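Local structure of cell cycle serine/threonine-protein kinase CDC5/MSD2 (Saccharomyces cerevisiae, 6MF4) at residues E75-Y80 with L275-L280; V210-E213 with F219-N222; V238-P243 with G259-Y264; L200-R205 with K281-I286; S106-F111 with V171-K176. The protein phosphorylates proteins on serine and threonine to drive mitotic exit, its polo-box domain, the part described here, serving to recognise partner proteins. All coordinates share one frame; numbering follows the deposited sequence.

Along the chain, contact 1 opens first, on helix 56-82. Contact 5 follows and stays within the first polo box; strand 200-205 then begins the second, which holds contacts 2, 3 and 4. Contacts 2 to 4 share one antiparallel sheet, and contacts 1 and 4 both use helix 269-283, their segments alternating in sequence. Contacts 2 and 4 have centres about 9 Å apart and meet through a Glu213-Arg202 salt bridge; contact 1 touches contact 2 through Ile276 and Leu280. Contact 5 lies about 35 Å from contact 1, centre to centre, yet Phe111 reaches Tyr203 and Phe212. The two polo boxes thus form one body, with two helices laid over the second sheet.

Contact 1: residues E75-Y80 with L275-L280; sequences EAEAQY and LIKEGL
Two helices that lie over the sheet of the second polo box, 56-82 and 269-283, are tied together on the outside by a salt bridge between Glu77 and Lys277. The side chains come from opposite directions and bridge backbones whose CA atoms, Glu77 to Lys277, stand 11.4 Å apart, a gap that only long side chains can span. Lys277 NZ donates to Glu77 OE1 at 2.8 Å, and OE1 receives it on its syn lone pair, the side of the second oxygen. Glu77 OE2 remains 3.5 Å from Lys277 NZ and is taken up by a separate salt bridge with Arg270, so both carboxylate oxygens have a cationic partner and the group is unlikely to turn freely. Helix 56-82 probably corresponds to the polo cap of polo-like kinases, the N-terminal helix that packs on the second polo box. Beneath the charged pair the interface is apolar: Ile276 and Leu280 both touch Ile73, and they also reach the sheet, Ile276 at Phe221 and Leu280 at Phe219. Glu77 is extended beyond CG, whereas Lys277 bends at its third torsion (chi3 65°), which turns its end toward the carboxylate; Lys277 CE consequently passes 3.5 Å from Glu77 OE1. On the same helix, in the turn that holds Glu77, Gln79 NE2 donates to Glu75 OE1 at 2.9 Å, meeting it on the anti side, a surface bond between residues four apart.

Contact 2: residues V210-E213 with F219-N222; sequences VMFE and FQFN
Met211 and Phe221 lie side by side, pointing the same way from neighbouring antiparallel strands. Met211 CG touches Phe221 CE2 at 3.7 Å, and the sulfur makes an oblique Met-aromatic contact, SD 5.0 Å from the centroid of the Phe221 ring. With CG anti to the backbone N (chi1 173°) and the chain extended, Met211 CE travels on to Phe219 CD2, 3.8 Å away. Replacing Met211 by an alanine removes CG, SD and CE, and would probably leave a gap beside both rings. Next to this group, Glu213 CG lies 3.5 Å from Phe219 CE2, while the carboxylate is bound by Arg202. Behind the side chains, the hairpin of strands 209-214 and 219-223 sets the register: Phe212 and Gln220 form a hydrogen-bonded pair, Phe212 N to Gln220 O at 2.8 Å and Gln220 N to Phe212 O at 2.9 Å, and Val210 pairs likewise with Asn222. On the other face of the sheet, Gln220 NE2 donates to Asn222 OD1 at 3.0 Å, within both amide planes, while Gln220 OE1 accepts from Val99 N and Phe212 meets Trp102 edge to face. The hairpin therefore presents a largely apolar face to helices 56-82 and 269-283, and a mixed aromatic and amide face to the first polo box.

Contact 3: residues V238-P243 with G259-Y264; sequences VTYISP and GEIPGY
Ile261 and Tyr264 lie at the first and last positions of a type II beta turn, and both press on Tyr240 of strand 237-241, fastening the loop before helix 269-283 to the sheet of the second polo box. Ile261 meets the Tyr240 ring from over a face: its CG2 is 4.0 Å from the ring centroid, 27° off the normal, a CH-pi contact, and comes to 3.6 Å from Tyr240 CG. A branched aliphatic residue suits this place, since Ile261 CG1 also touches the Tyr240 ring while its CD1 lies by Tyr240 CB. The two tyrosines are turned obliquely, their planes at 40° and centroids 4.6 Å apart. Tyr240 CE2 sits over the centre of the Tyr264 ring, 3.3 Å from Tyr264 CD2. The Tyr240 ring points away from its own backbone N (chi1 173°), which carries it up to the turn, and its hydroxyl is satisfied by a hydrogen bond with His227 ND1. The turn that offers these side chains is closed by Tyr264 N to Ile261 O, with Pro262 and Gly263 between; Gly263 has a positive phi, which glycine adopts readily. Farther along the Tyr264 ring, Ser242 CB packs 3.4 Å from Tyr264 CE1, while Ser242 OG is hydrogen-bonded to Ser244 OG and Glu246 N.

Contact 4: residues L200-R205 with K281-I286; sequences LRRYTR and KQKSTI
Lys283 NZ donates to Thr204 OG1 at 2.6 Å, the shortest polar contact across this pair of segments, the two side chains reaching tip to tip from the last part of helix 269-283 to the sheet. Thr204 OG1 also has a weak hydrogen bond with Thr50 OG1 on the neighbouring edge strand, so a small hydroxyl that can serve several partners suits the position. Lys283 does not run straight: bends at its second and third torsions (chi2 -98°, well away from a staggered value, and chi3 86°) fold the chain over the Arg202 guanidinium. Its methylenes cover one face of that group, with Lys283 CD 3.8 Å from Arg202 NE, as the two side chains slide past each other in opposite directions. Two like charges are thereby brought close, Arg202 NE and Lys283 NZ being 4.3 Å apart, but Glu213 OE2 forms a salt bridge with Arg202 NE and probably offsets the repulsion. A leucine in place of Lys283 would probably leave Thr204 OG1 without the ammonium donor and the guanidinium face less well covered. The far end of Arg202 is linked through water to Ile286, the last residue modelled: NH1 donates to a water at 3.1 Å, which in turn donates to Ile286 O at 2.6 Å. Arg202 belongs to a classic beta bulge, in which Arg201 and Arg202 both lie opposite Glu213, and the whole is the meeting of a polo box's C-terminal helix with strand 200-205, which lies next to edge strand 49-50 in the antiparallel sheet.

Contact 5: residues S106-F111 with V171-K176; sequences SNKHGF and VDFFAK
Lys108 CB, the first atom of the side chain beyond the loop backbone, touches Phe174 CZ at 3.8 Å. A bend at the second torsion (chi2 -66°) then swings the chain across the neighbouring ring, which it crosses at about a right angle. CG of Lys108 lies 3.9 Å from Phe173 CE2, and CD stands over a face of the Phe173 ring, offset toward its rim, in a CH-pi contact 4.0 Å from the centroid. CE follows, 3.5 Å from Phe173 CZ, and the ammonium NZ ends near Phe173 CE1. A lysine serves well at this partly exposed spot: its methylenes cover the aromatic ring while the charged end stays near the surface. The two phenylalanines brace each other, Phe173 CD2 lying over the centre of the Phe174 ring. Deeper in, Gly110 O comes to 3.5 Å from Phe174 CZ, the Gly110 backbone being extended (phi 174°) in a region glycine enters most easily. Phe174 and Val171 also pack on Val122, and Phe111, which begins the next strand, stacks on Tyr203 of the second polo box. The arrangement is that of the polo-box fold, a helix, here 165-178, packed across an antiparallel sheet and met by the loop between its first two strands.

Contact 1: residues E75-Y80 with L275-L280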
# COMPACT_ATOMS: atom_id res chain seq x y z
N GLU A 75 4.12 14.42 13.78
CA GLU A 75 4.83 15.68 13.59
C GLU A 75 3.93 16.69 12.89
O GLU A 75 3.98 17.89 13.19
CB GLU A 75 6.11 15.47 12.78
CG GLU A 75 6.78 16.76 12.29
CD GLU A 75 7.16 17.71 13.42
OE1 GLU A 75 7.39 18.90 13.13
OE2 GLU A 75 7.25 17.26 14.58
N ALA A 76 3.10 16.22 11.97
CA ALA A 76 2.16 17.10 11.30
C ALA A 76 1.19 17.65 12.34
O ALA A 76 0.85 18.83 12.32
CB ALA A 76 1.41 16.36 10.19
N GLU A 77 0.77 16.79 13.27
CA GLU A 77 -0.14 17.19 14.34
C GLU A 77 0.52 18.19 15.28
O GLU A 77 -0.14 19.08 15.82
CB GLU A 77 -0.61 15.95 15.11
CG GLU A 77 -1.56 15.05 14.32
CD GLU A 77 -2.02 13.83 15.10
OE1 GLU A 77 -1.20 13.24 15.82
OE2 GLU A 77 -3.21 13.47 14.98
N ALA A 78 1.83 18.06 15.48
CA ALA A 78 2.58 19.00 16.31
C ALA A 78 2.70 20.35 15.62
O ALA A 78 2.66 21.39 16.28
CB ALA A 78 3.96 18.44 16.63
N GLN A 79 2.86 20.33 14.30
CA GLN A 79 2.96 21.57 13.55
C GLN A 79 1.63 22.31 13.61
O GLN A 79 1.59 23.53 13.75
CB GLN A 79 3.37 21.30 12.10
CG GLN A 79 4.84 20.91 11.96
CD GLN A 79 5.19 20.37 10.59
OE1 GLN A 79 4.50 20.65 9.61
NE2 GLN A 79 6.26 19.59 10.52
N TYR A 80 0.55 21.55 13.53
CA TYR A 80 -0.79 22.12 13.63
C TYR A 80 -1.02 22.73 15.02
O TYR A 80 -1.50 23.85 15.14
CB TYR A 80 -1.84 21.05 13.34
CG TYR A 80 -3.25 21.46 13.72
CD1 TYR A 80 -3.85 22.58 13.15
CD2 TYR A 80 -3.98 20.72 14.64
CE1 TYR A 80 -5.14 22.95 13.49
CE2 TYR A 80 -5.27 21.09 14.98
CZ TYR A 80 -5.84 22.20 14.41
OH TYR A 80 -7.13 22.57 14.75
N LEU A 275 -7.87 6.25 13.64
CA LEU A 275 -7.84 4.83 13.30
C LEU A 275 -6.53 4.49 12.58
O LEU A 275 -5.92 3.45 12.84
CB LEU A 275 -9.04 4.47 12.42
CG LEU A 275 -10.38 4.39 13.15
CD1 LEU A 275 -11.53 4.37 12.16
CD2 LEU A 275 -10.44 3.16 14.04
N ILE A 276 -6.11 5.38 11.70
CA ILE A 276 -4.86 5.20 10.96
C ILE A 276 -3.68 5.10 11.92
O ILE A 276 -2.84 4.21 11.78
CB ILE A 276 -4.66 6.36 9.96
CG1 ILE A 276 -5.59 6.17 8.77
CG2 ILE A 276 -3.20 6.45 9.49
CD1 ILE A 276 -5.61 7.32 7.80
N LYS A 277 -3.62 6.01 12.89
CA LYS A 277 -2.54 6.01 13.87
C LYS A 277 -2.55 4.72 14.70
O LYS A 277 -1.49 4.18 15.03
CB LYS A 277 -2.65 7.22 14.79
CG LYS A 277 -2.40 8.56 14.09
CD LYS A 277 -2.72 9.74 15.00
CE LYS A 277 -1.81 9.80 16.21
NZ LYS A 277 -2.17 10.92 17.12
N GLU A 278 -3.73 4.24 15.05
CA GLU A 278 -3.85 2.99 15.81
C GLU A 278 -3.36 1.80 14.99
O GLU A 278 -2.70 0.91 15.51
CB GLU A 278 -5.30 2.76 16.26
CG GLU A 278 -5.84 3.82 17.21
N GLY A 279 -3.70 1.79 13.70
CA GLY A 279 -3.25 0.74 12.80
C GLY A 279 -1.73 0.72 12.68
O GLY A 279 -1.11 -0.33 12.83
N LEU A 280 -1.15 1.88 12.42
CA LEU A 280 0.30 2.01 12.30
C LEU A 280 1.03 1.62 13.58
O LEU A 280 2.07 0.96 13.54
CB LEU A 280 0.68 3.43 11.91
CG LEU A 280 0.21 3.88 10.53
CD1 LEU A 280 0.26 5.39 10.42
CD2 LEU A 280 1.05 3.23 9.44

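Contact 2: residues V210-E213 with F219-N222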
# COMPACT_ATOMS: atom_id res chain seq x y z
N VAL A 210 -9.59 -1.83 5.98
CA VAL A 210 -8.49 -2.68 5.54
C VAL A 210 -7.29 -1.79 5.25
O VAL A 210 -7.42 -0.69 4.71
CB VAL A 210 -8.87 -3.52 4.29
CG1 VAL A 210 -9.36 -2.64 3.16
CG2 VAL A 210 -7.70 -4.37 3.85
N MET A 211 -6.12 -2.28 5.64
CA MET A 211 -4.88 -1.52 5.59
C MET A 211 -3.89 -2.18 4.64
O MET A 211 -3.60 -3.36 4.77
CB MET A 211 -4.29 -1.42 7.00
CG MET A 211 -2.91 -0.80 7.12
SD MET A 211 -2.42 -0.73 8.86
CE MET A 211 -0.82 0.05 8.74
N PHE A 212 -3.41 -1.41 3.67
CA PHE A 212 -2.44 -1.89 2.69
C PHE A 212 -1.10 -1.19 2.90
O PHE A 212 -1.03 0.03 3.00
CB PHE A 212 -2.93 -1.64 1.26
CG PHE A 212 -4.25 -2.29 0.94
CD1 PHE A 212 -4.35 -3.66 0.79
CD2 PHE A 212 -5.39 -1.52 0.78
CE1 PHE A 212 -5.56 -4.25 0.49
CE2 PHE A 212 -6.60 -2.11 0.48
CZ PHE A 212 -6.69 -3.48 0.33
N GLU A 213 -0.04 -1.99 2.94
CA GLU A 213 1.32 -1.48 3.08
C GLU A 213 2.08 -1.76 1.78
O GLU A 213 2.44 -2.90 1.49
CB GLU A 213 2.02 -2.13 4.28
CG GLU A 213 1.25 -1.92 5.58
CD GLU A 213 1.84 -2.66 6.76
OE1 GLU A 213 3.02 -2.41 7.11
OE2 GLU A 213 1.11 -3.48 7.36
N PHE A 219 0.92 3.94 2.62
CA PHE A 219 -0.10 3.20 3.35
C PHE A 219 -1.47 3.61 2.85
O PHE A 219 -1.75 4.80 2.72
CB PHE A 219 0.00 3.47 4.86
CG PHE A 219 1.27 2.95 5.48
CD1 PHE A 219 2.43 3.71 5.46
CD2 PHE A 219 1.30 1.71 6.09
CE1 PHE A 219 3.59 3.23 6.04
CE2 PHE A 219 2.46 1.23 6.67
CZ PHE A 219 3.60 1.99 6.64
N GLN A 220 -2.32 2.63 2.55
CA GLN A 220 -3.67 2.91 2.11
C GLN A 220 -4.67 2.31 3.09
O GLN A 220 -4.50 1.19 3.57
CB GLN A 220 -3.92 2.35 0.71
CG GLN A 220 -5.29 2.67 0.17
CD GLN A 220 -5.45 2.23 -1.27
OE1 GLN A 220 -4.48 2.18 -2.02
NE2 GLN A 220 -6.68 1.90 -1.65
N PHE A 221 -5.72 3.08 3.38
CA PHE A 221 -6.76 2.67 4.31
C PHE A 221 -8.12 2.80 3.66
O PHE A 221 -8.56 3.90 3.33
CB PHE A 221 -6.70 3.52 5.58
CG PHE A 221 -5.36 3.50 6.26
CD1 PHE A 221 -4.34 4.33 5.83
CD2 PHE A 221 -5.12 2.65 7.32
CE1 PHE A 221 -3.10 4.31 6.45
CE2 PHE A 221 -3.88 2.63 7.94
CZ PHE A 221 -2.88 3.46 7.51
N ASN A 222 -8.78 1.65 3.46
CA ASN A 222 -10.13 1.61 2.90
C ASN A 222 -11.15 1.40 4.01
O ASN A 222 -11.23 0.32 4.59
CB ASN A 222 -10.25 0.47 1.87
CG ASN A 222 -9.46 0.73 0.60
OD1 ASN A 222 -8.70 1.69 0.51
ND2 ASN A 222 -9.66 -0.14 -0.38

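Contact 3: residues V238-P243 with G259-Y264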
# COMPACT_ATOMS: atom_id res chain seq x y z
N VAL A 238 -1.41 13.33 2.53
CA VAL A 238 -2.61 12.52 2.59
C VAL A 238 -3.35 12.64 1.26
O VAL A 238 -3.52 13.73 0.72
CB VAL A 238 -3.54 12.93 3.76
CG1 VAL A 238 -3.87 14.41 3.70
CG2 VAL A 238 -4.81 12.08 3.76
N THR A 239 -3.75 11.49 0.73
CA THR A 239 -4.50 11.44 -0.51
C THR A 239 -5.89 10.93 -0.18
O THR A 239 -6.05 9.84 0.37
CB THR A 239 -3.82 10.53 -1.55
OG1 THR A 239 -2.55 11.07 -1.90
CG2 THR A 239 -4.67 10.40 -2.81
N TYR A 240 -6.89 11.74 -0.50
CA TYR A 240 -8.26 11.35 -0.26
C TYR A 240 -8.84 10.81 -1.55
O TYR A 240 -8.68 11.41 -2.62
CB TYR A 240 -9.09 12.52 0.26
CG TYR A 240 -10.56 12.19 0.34
CD1 TYR A 240 -11.07 11.49 1.42
CD2 TYR A 240 -11.43 12.56 -0.67
CE1 TYR A 240 -12.41 11.17 1.49
CE2 TYR A 240 -12.77 12.26 -0.61
CZ TYR A 240 -13.26 11.56 0.48
OH TYR A 240 -14.59 11.26 0.53
N ILE A 241 -9.50 9.67 -1.43
CA ILE A 241 -10.18 9.05 -2.56
C ILE A 241 -11.66 8.96 -2.20
O ILE A 241 -12.04 8.22 -1.29
CB ILE A 241 -9.61 7.66 -2.87
CG1 ILE A 241 -8.09 7.72 -3.06
CG2 ILE A 241 -10.28 7.08 -4.10
CD1 ILE A 241 -7.36 6.50 -2.54
N SER A 242 -12.49 9.73 -2.89
CA SER A 242 -13.91 9.78 -2.59
C SER A 242 -14.61 8.49 -3.03
O SER A 242 -14.03 7.70 -3.79
CB SER A 242 -14.56 10.98 -3.27
OG SER A 242 -14.74 10.73 -4.66
N PRO A 243 -15.84 8.26 -2.54
CA PRO A 243 -16.61 7.07 -2.94
C PRO A 243 -16.88 7.00 -4.44
O PRO A 243 -17.32 5.96 -4.92
CB PRO A 243 -17.92 7.23 -2.16
CG PRO A 243 -17.58 8.08 -0.98
CD PRO A 243 -16.51 9.01 -1.46
N GLY A 259 -9.18 21.20 9.09
CA GLY A 259 -10.06 20.46 9.99
C GLY A 259 -10.74 19.26 9.34
O GLY A 259 -11.23 18.37 10.04
N GLU A 260 -10.76 19.24 8.02
CA GLU A 260 -11.44 18.18 7.29
C GLU A 260 -10.92 18.11 5.86
O GLU A 260 -10.18 19.00 5.43
CB GLU A 260 -12.95 18.41 7.30
CG GLU A 260 -13.34 19.89 7.18
CD GLU A 260 -14.84 20.10 7.12
OE1 GLU A 260 -15.28 20.97 6.34
OE2 GLU A 260 -15.58 19.41 7.87
N ILE A 261 -11.29 17.06 5.14
CA ILE A 261 -10.95 16.97 3.72
C ILE A 261 -11.74 18.03 2.97
O ILE A 261 -12.97 18.08 3.08
CB ILE A 261 -11.26 15.57 3.13
CG1 ILE A 261 -10.55 14.46 3.92
CG2 ILE A 261 -10.88 15.52 1.65
CD1 ILE A 261 -9.03 14.44 3.76
N PRO A 262 -11.05 18.91 2.22
CA PRO A 262 -11.78 19.86 1.37
C PRO A 262 -12.73 19.17 0.40
O PRO A 262 -12.34 18.24 -0.31
CB PRO A 262 -10.66 20.58 0.62
CG PRO A 262 -9.51 20.53 1.55
CD PRO A 262 -9.60 19.19 2.22
N GLY A 263 -13.98 19.62 0.39
CA GLY A 263 -14.98 19.10 -0.53
C GLY A 263 -15.76 17.91 -0.00
O GLY A 263 -16.75 17.50 -0.62
N TYR A 264 -15.33 17.36 1.13
CA TYR A 264 -15.94 16.14 1.67
C TYR A 264 -16.11 16.20 3.18
O TYR A 264 -15.47 15.45 3.92
CB TYR A 264 -15.10 14.93 1.27
CG TYR A 264 -15.03 14.74 -0.22
CD1 TYR A 264 -16.02 14.04 -0.89
CD2 TYR A 264 -14.00 15.30 -0.97
CE1 TYR A 264 -15.98 13.87 -2.26
CE2 TYR A 264 -13.95 15.14 -2.34
CZ TYR A 264 -14.94 14.43 -2.98
OH TYR A 264 -14.89 14.26 -4.34

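Contact 4: residues L200-R205 with K281-I286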
# COMPACT_ATOMS: atom_id res chain seq x y z
N LEU A 200 2.40 -5.06 -3.12
CA LEU A 200 1.81 -5.09 -1.79
C LEU A 200 2.63 -5.97 -0.86
O LEU A 200 2.77 -7.17 -1.10
CB LEU A 200 0.38 -5.60 -1.86
CG LEU A 200 -0.39 -5.73 -0.55
CD1 LEU A 200 -0.61 -4.36 0.05
CD2 LEU A 200 -1.71 -6.45 -0.79
N ARG A 201 3.19 -5.39 0.20
CA ARG A 201 4.00 -6.14 1.14
C ARG A 201 3.15 -6.82 2.21
O ARG A 201 3.41 -7.96 2.59
CB ARG A 201 5.01 -5.24 1.83
CG ARG A 201 6.11 -4.70 0.94
CD ARG A 201 6.85 -3.61 1.68
NE ARG A 201 8.20 -3.43 1.19
CZ ARG A 201 9.03 -2.48 1.61
NH1 ARG A 201 8.65 -1.61 2.53
NH2 ARG A 201 10.25 -2.41 1.09
N ARG A 202 2.16 -6.10 2.71
CA ARG A 202 1.31 -6.62 3.78
C ARG A 202 -0.06 -5.96 3.72
O ARG A 202 -0.17 -4.77 3.45
CB ARG A 202 1.96 -6.38 5.14
CG ARG A 202 1.16 -6.94 6.33
CD ARG A 202 2.00 -7.03 7.59
NE ARG A 202 2.47 -5.72 8.05
CZ ARG A 202 3.38 -5.54 9.00
NH1 ARG A 202 3.95 -6.58 9.59
NH2 ARG A 202 3.74 -4.31 9.34
N TYR A 203 -1.09 -6.76 3.95
CA TYR A 203 -2.43 -6.24 4.15
C TYR A 203 -2.95 -6.71 5.50
O TYR A 203 -2.55 -7.77 5.98
CB TYR A 203 -3.38 -6.67 3.04
CG TYR A 203 -3.70 -8.15 3.06
CD1 TYR A 203 -4.74 -8.64 3.84
CD2 TYR A 203 -2.96 -9.05 2.31
CE1 TYR A 203 -5.04 -9.99 3.87
CE2 TYR A 203 -3.25 -10.40 2.33
CZ TYR A 203 -4.29 -10.86 3.11
OH TYR A 203 -4.58 -12.20 3.13
N THR A 204 -3.82 -5.92 6.10
CA THR A 204 -4.48 -6.31 7.34
C THR A 204 -5.93 -5.88 7.29
O THR A 204 -6.24 -4.73 7.00
CB THR A 204 -3.81 -5.68 8.57
OG1 THR A 204 -2.41 -5.94 8.54
CG2 THR A 204 -4.42 -6.26 9.86
N ARG A 205 -6.81 -6.83 7.57
CA ARG A 205 -8.24 -6.57 7.62
C ARG A 205 -8.72 -6.34 9.04
O ARG A 205 -8.54 -7.20 9.91
CB ARG A 205 -9.01 -7.72 7.01
CG ARG A 205 -8.97 -7.73 5.50
CD ARG A 205 -10.36 -7.91 4.92
NE ARG A 205 -10.53 -9.26 4.42
CZ ARG A 205 -11.68 -9.78 4.02
NH1 ARG A 205 -12.80 -9.06 4.08
NH2 ARG A 205 -11.71 -11.02 3.57
N LYS A 281 0.48 2.05 14.72
CA LYS A 281 1.11 1.77 16.01
C LYS A 281 1.16 0.28 16.24
O LYS A 281 2.20 -0.27 16.61
CB LYS A 281 0.34 2.46 17.14
CG LYS A 281 1.02 2.35 18.50
N GLN A 282 0.03 -0.39 16.01
CA GLN A 282 -0.06 -1.83 16.20
C GLN A 282 0.93 -2.59 15.32
O GLN A 282 1.66 -3.45 15.81
CB GLN A 282 -1.49 -2.29 15.90
CG GLN A 282 -1.78 -3.72 16.32
CD GLN A 282 -3.20 -4.13 16.01
OE1 GLN A 282 -3.45 -4.89 15.08
NE2 GLN A 282 -4.15 -3.62 16.80
N LYS A 283 0.96 -2.27 14.03
CA LYS A 283 1.79 -2.99 13.07
C LYS A 283 3.28 -2.77 13.32
O LYS A 283 4.12 -3.58 12.91
CB LYS A 283 1.44 -2.58 11.64
CG LYS A 283 0.02 -2.93 11.21
CD LYS A 283 -0.07 -4.22 10.40
CE LYS A 283 -0.19 -5.44 11.28
NZ LYS A 283 -0.88 -6.57 10.58
N SER A 284 3.62 -1.67 13.99
CA SER A 284 5.01 -1.33 14.24
C SER A 284 5.62 -2.19 15.35
O SER A 284 6.83 -2.19 15.55
CB SER A 284 5.15 0.15 14.62
OG SER A 284 4.64 0.38 15.92
N THR A 285 4.76 -2.92 16.06
CA THR A 285 5.21 -3.74 17.18
C THR A 285 5.48 -5.18 16.77
O THR A 285 5.50 -6.08 17.62
CB THR A 285 4.17 -3.74 18.32
OG1 THR A 285 2.99 -4.45 17.90
CG2 THR A 285 3.79 -2.32 18.71
N ILE A 286 5.64 -5.44 15.49
CA ILE A 286 5.82 -6.82 15.06
C ILE A 286 7.15 -7.03 14.39
O ILE A 286 7.33 -6.62 13.30
CB ILE A 286 4.67 -7.25 14.12
CG1 ILE A 286 3.37 -6.68 14.62
CG2 ILE A 286 4.60 -8.76 14.00
CD1 ILE A 286 2.18 -7.20 13.90
O HOH W 1 6.49 -5.66 11.07

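Contact 5: residues S106-F111 with V171-K176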
# COMPACT_ATOMS: atom_id res chain seq x y z
N SER A 106 -10.53 -17.82 -0.32
CA SER A 106 -9.84 -18.87 0.42
C SER A 106 -9.42 -20.03 -0.47
O SER A 106 -8.58 -20.85 -0.07
CB SER A 106 -10.74 -19.42 1.53
OG SER A 106 -11.89 -20.03 0.96
N ASN A 107 -10.01 -20.12 -1.66
CA ASN A 107 -9.91 -21.33 -2.47
C ASN A 107 -9.25 -21.16 -3.83
O ASN A 107 -9.45 -21.99 -4.72
CB ASN A 107 -11.31 -21.92 -2.67
CG ASN A 107 -12.21 -21.01 -3.49
OD1 ASN A 107 -12.11 -19.78 -3.42
ND2 ASN A 107 -13.10 -21.61 -4.28
N LYS A 108 -8.46 -20.10 -4.00
CA LYS A 108 -7.85 -19.82 -5.29
C LYS A 108 -6.33 -19.65 -5.18
O LYS A 108 -5.68 -19.15 -6.11
CB LYS A 108 -8.49 -18.57 -5.90
CG LYS A 108 -9.98 -18.72 -6.18
CD LYS A 108 -10.26 -19.76 -7.27
CE LYS A 108 -11.76 -19.86 -7.57
NZ LYS A 108 -12.10 -20.97 -8.51
N HIS A 109 -5.78 -20.08 -4.05
CA HIS A 109 -4.33 -20.10 -3.80
C HIS A 109 -3.67 -18.73 -3.81
O HIS A 109 -2.48 -18.61 -4.09
CB HIS A 109 -3.64 -21.01 -4.83
CG HIS A 109 -4.02 -22.44 -4.68
ND1 HIS A 109 -5.08 -23.01 -5.35
CD2 HIS A 109 -3.49 -23.42 -3.91
CE1 HIS A 109 -5.18 -24.28 -5.01
NE2 HIS A 109 -4.23 -24.56 -4.14
N GLY A 110 -4.43 -17.69 -3.47
CA GLY A 110 -3.82 -16.39 -3.31
C GLY A 110 -4.76 -15.23 -3.07
O GLY A 110 -5.95 -15.29 -3.39
N PHE A 111 -4.19 -14.19 -2.49
CA PHE A 111 -4.81 -12.88 -2.34
C PHE A 111 -4.44 -12.09 -3.58
O PHE A 111 -3.31 -12.19 -4.05
CB PHE A 111 -4.30 -12.21 -1.07
CG PHE A 111 -4.85 -10.83 -0.83
CD1 PHE A 111 -4.29 -9.73 -1.44
CD2 PHE A 111 -5.91 -10.64 0.05
CE1 PHE A 111 -4.79 -8.46 -1.20
CE2 PHE A 111 -6.41 -9.38 0.29
CZ PHE A 111 -5.85 -8.29 -0.34
N VAL A 171 -2.45 -16.42 -11.67
CA VAL A 171 -2.43 -15.02 -12.06
C VAL A 171 -3.42 -14.77 -13.20
O VAL A 171 -4.11 -13.75 -13.22
CB VAL A 171 -1.01 -14.57 -12.48
CG1 VAL A 171 -1.04 -13.22 -13.20
CG2 VAL A 171 -0.10 -14.49 -11.27
N ASP A 172 -3.50 -15.72 -14.12
CA ASP A 172 -4.43 -15.64 -15.24
C ASP A 172 -5.88 -15.62 -14.75
O ASP A 172 -6.71 -14.86 -15.26
CB ASP A 172 -4.21 -16.81 -16.21
CG ASP A 172 -5.21 -16.82 -17.35
OD1 ASP A 172 -5.15 -15.89 -18.19
OD2 ASP A 172 -6.04 -17.76 -17.42
N PHE A 173 -6.18 -16.45 -13.75
CA PHE A 173 -7.50 -16.45 -13.14
C PHE A 173 -7.86 -15.06 -12.62
O PHE A 173 -8.96 -14.56 -12.87
CB PHE A 173 -7.58 -17.47 -12.00
CG PHE A 173 -8.84 -17.35 -11.18
CD1 PHE A 173 -9.99 -18.02 -11.55
CD2 PHE A 173 -8.86 -16.56 -10.04
CE1 PHE A 173 -11.14 -17.91 -10.80
CE2 PHE A 173 -10.02 -16.44 -9.29
CZ PHE A 173 -11.16 -17.11 -9.67
N PHE A 174 -6.94 -14.43 -11.90
CA PHE A 174 -7.23 -13.14 -11.30
C PHE A 174 -7.22 -12.02 -12.33
O PHE A 174 -7.95 -11.04 -12.18
CB PHE A 174 -6.26 -12.86 -10.16
CG PHE A 174 -6.59 -13.61 -8.90
CD1 PHE A 174 -7.75 -13.32 -8.20
CD2 PHE A 174 -5.77 -14.62 -8.43
CE1 PHE A 174 -8.08 -14.01 -7.05
CE2 PHE A 174 -6.09 -15.31 -7.28
CZ PHE A 174 -7.25 -15.01 -6.59
N ALA A 175 -6.44 -12.16 -13.40
CA ALA A 175 -6.47 -11.19 -14.49
C ALA A 175 -7.87 -11.16 -15.12
O ALA A 175 -8.40 -10.09 -15.42
CB ALA A 175 -5.42 -11.52 -15.54
N LYS A 176 -8.46 -12.33 -15.31
CA LYS A 176 -9.82 -12.44 -15.83
C LYS A 176 -10.82 -11.87 -14.85
O LYS A 176 -11.74 -11.15 -15.23
CB LYS A 176 -10.16 -13.90 -16.14
CG LYS A 176 -9.42 -14.45 -17.34
CD LYS A 176 -9.52 -15.96 -17.41
CE LYS A 176 -8.84 -16.49 -18.67
NZ LYS A 176 -8.68 -17.97 -18.66